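TRAS1 ORF2p (PDB 1WDU) is a retrotransposon protein of the silkworm whose N-terminal endonuclease domain, the part described here, probably cuts telomeric DNA for insertion of the element. Local coordinates at residues F71-Q76 against V81-A86. The protein carries 1 engineered substitution. Residues are numbered along the deposited sequence; the frame is centred on the assembly and turned at random.
Sequences FQSTAQ and VKAAIA
Phe71 and Ile85 form a hydrogen-bonded pair in a beta hairpin of strands 69-72 and 83-87, at one edge of a sheet in the four-layered alpha/beta sandwich of this DNase I-like endonuclease domain. Phe71 N reaches Ile85 O at 2.9 Å, and Ile85 N returns a bond to Phe71 O at 2.8 Å. Ile85 O also lies near the plane of the Phe71 ring, at its edge, nearest CD1, while the ring and the Ile85 side chain both turn to Val108 of strand 105-111. Next along, Gln72 and Ala84 make a non-hydrogen-bonded pair whose side chains point to the face opposite Phe71 and Ile85. With CG anti to its own carbonyl carbon (chi1 -49°), Gln72 crosses Val81 at about a right angle: CB rests on Val81 CG1 at 3.6 Å, CG comes within 4.1 Å of Val81 CG1 and about as close to Ala84 CB, and the flat amide turns its face to Val81 CG2, with CD, OE1 and NE2 almost equally distant, OE1 at 3.9 Å. Beyond the regular pairing, Ser73 grips Ala83 O twice. Its N donates at 2.9 Å, tilted 23° from the carbonyl plane, and its OG donates at 3.0 Å in that plane, on a lone pair. An alanine here would remove the hydroxyl, which would probably cost Ala83 O its second donor from Ser73 and leave the water bound there without one of its partners. Where the strands part, that water bridges them, donating to Ser73 OG and accepting from Lys82 N. Gln76 and Lys82 meet nearby, their polar ends engaged elsewhere: Gln76 NE2 bonds Asn103 and Lys82 NZ forms a salt bridge with Glu125. The two side chains cross at about a right angle, the amide carbon CD of Gln76 4.1 Å from Lys82 CE.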
loop_
_atom_site.group_PDB
_atom_site.type_symbol
_atom_site.label_atom_id
_atom_site.label_comp_id
_atom_site.label_asym_id
_atom_site.label_seq_id
_atom_site.Cartn_x
_atom_site.Cartn_y
_atom_site.Cartn_z
ATOM N N PHE A 71 -3.201 -11.304 5.019
ATOM C CA PHE A 71 -2.101 -11.933 4.299
ATOM C C PHE A 71 -0.864 -11.134 4.617
ATOM O O PHE A 71 -0.810 -9.928 4.373
ATOM C CB PHE A 71 -2.405 -11.931 2.805
ATOM C CG PHE A 71 -3.715 -12.570 2.486
ATOM C CD1 PHE A 71 -4.905 -11.857 2.644
ATOM C CD2 PHE A 71 -3.781 -13.923 2.149
ATOM C CE1 PHE A 71 -6.140 -12.482 2.483
ATOM C CE2 PHE A 71 -5.016 -14.559 1.985
ATOM C CZ PHE A 71 -6.194 -13.841 2.153
ATOM N N GLN A 72 0.125 -11.815 5.178
ATOM C CA GLN A 72 1.348 -11.170 5.602
ATOM C C GLN A 72 2.585 -11.499 4.797
ATOM O O GLN A 72 2.653 -12.507 4.095
ATOM C CB GLN A 72 1.614 -11.517 7.060
ATOM C CG GLN A 72 0.413 -11.319 7.956
ATOM C CD GLN A 72 0.709 -11.661 9.401
ATOM O OE1 GLN A 72 1.252 -12.722 9.695
ATOM N NE2 GLN A 72 0.344 -10.768 10.311
ATOM N N SER A 73 3.567 -10.616 4.920
ATOM C CA SER A 73 4.846 -10.786 4.269
ATOM C C SER A 73 5.626 -11.729 5.186
ATOM O O SER A 73 5.237 -11.949 6.336
ATOM C CB SER A 73 5.554 -9.435 4.165
ATOM O OG SER A 73 5.702 -8.841 5.446
ATOM N N THR A 74 6.719 -12.282 4.679
ATOM C CA THR A 74 7.542 -13.206 5.452
ATOM C C THR A 74 7.879 -12.666 6.836
ATOM O O THR A 74 8.451 -11.582 6.968
ATOM C CB THR A 74 8.851 -13.503 4.722
ATOM O OG1 THR A 74 8.561 -13.835 3.359
ATOM C CG2 THR A 74 9.574 -14.669 5.387
ATOM N N ALA A 75 7.536 -13.436 7.866
ATOM C CA ALA A 75 7.796 -13.033 9.243
ATOM C C ALA A 75 9.263 -13.191 9.615
ATOM O O ALA A 75 9.957 -14.059 9.091
ATOM C CB ALA A 75 6.928 -13.845 10.200
ATOM N N GLN A 76 9.719 -12.342 10.532
ATOM C CA GLN A 76 11.100 -12.365 11.003
ATOM C C GLN A 76 11.179 -13.238 12.255
ATOM O O GLN A 76 10.150 -13.609 12.829
ATOM C CB GLN A 76 11.568 -10.946 11.339
ATOM C CG GLN A 76 11.197 -9.895 10.304
ATOM C CD GLN A 76 11.774 -10.190 8.939
ATOM O OE1 GLN A 76 12.992 -10.175 8.749
ATOM N NE2 GLN A 76 10.901 -10.463 7.974
ATOM N N VAL A 81 6.414 -8.555 11.174
ATOM C CA VAL A 81 5.841 -8.529 9.834
ATOM C C VAL A 81 5.869 -7.067 9.407
ATOM O O VAL A 81 5.318 -6.201 10.082
ATOM C CB VAL A 81 4.391 -9.049 9.840
ATOM C CG1 VAL A 81 3.804 -8.980 8.447
ATOM C CG2 VAL A 81 4.364 -10.492 10.365
ATOM N N LYS A 82 6.527 -6.790 8.294
ATOM C CA LYS A 82 6.645 -5.419 7.822
ATOM C C LYS A 82 5.505 -4.967 6.918
ATOM O O LYS A 82 5.226 -3.778 6.828
ATOM C CB LYS A 82 7.992 -5.246 7.115
ATOM C CG LYS A 82 9.147 -5.717 7.984
ATOM C CD LYS A 82 10.490 -5.531 7.321
ATOM C CE LYS A 82 11.596 -6.135 8.180
ATOM N NZ LYS A 82 12.902 -6.060 7.477
ATOM N N ALA A 83 4.840 -5.913 6.265
ATOM C CA ALA A 83 3.737 -5.581 5.374
ATOM C C ALA A 83 2.638 -6.640 5.374
ATOM O O ALA A 83 2.883 -7.827 5.592
ATOM C CB ALA A 83 4.252 -5.374 3.972
ATOM N N ALA A 84 1.412 -6.193 5.143
ATOM C CA ALA A 84 0.289 -7.104 5.116
ATOM C C ALA A 84 -0.877 -6.509 4.357
ATOM O O ALA A 84 -0.959 -5.299 4.138
ATOM C CB ALA A 84 -0.136 -7.451 6.529
ATOM N N ILE A 85 -1.782 -7.383 3.945
ATOM C CA ILE A 85 -2.963 -6.950 3.237
ATOM C C ILE A 85 -4.184 -7.538 3.943
ATOM O O ILE A 85 -4.314 -8.757 4.081
ATOM C CB ILE A 85 -2.913 -7.392 1.762
ATOM C CG1 ILE A 85 -1.759 -6.666 1.054
ATOM C CG2 ILE A 85 -4.242 -7.102 1.088
ATOM C CD1 ILE A 85 -1.553 -7.049 -0.412
ATOM N N ALA A 86 -5.066 -6.663 4.412
ATOM C CA ALA A 86 -6.281 -7.099 5.096
ATOM C C ALA A 86 -7.483 -6.998 4.165
ATOM O O ALA A 86 -7.715 -5.968 3.528
ATOM C CB ALA A 86 -6.519 -6.246 6.338
HETATM O O HOH W 1 8.061 -9.093 6.850
#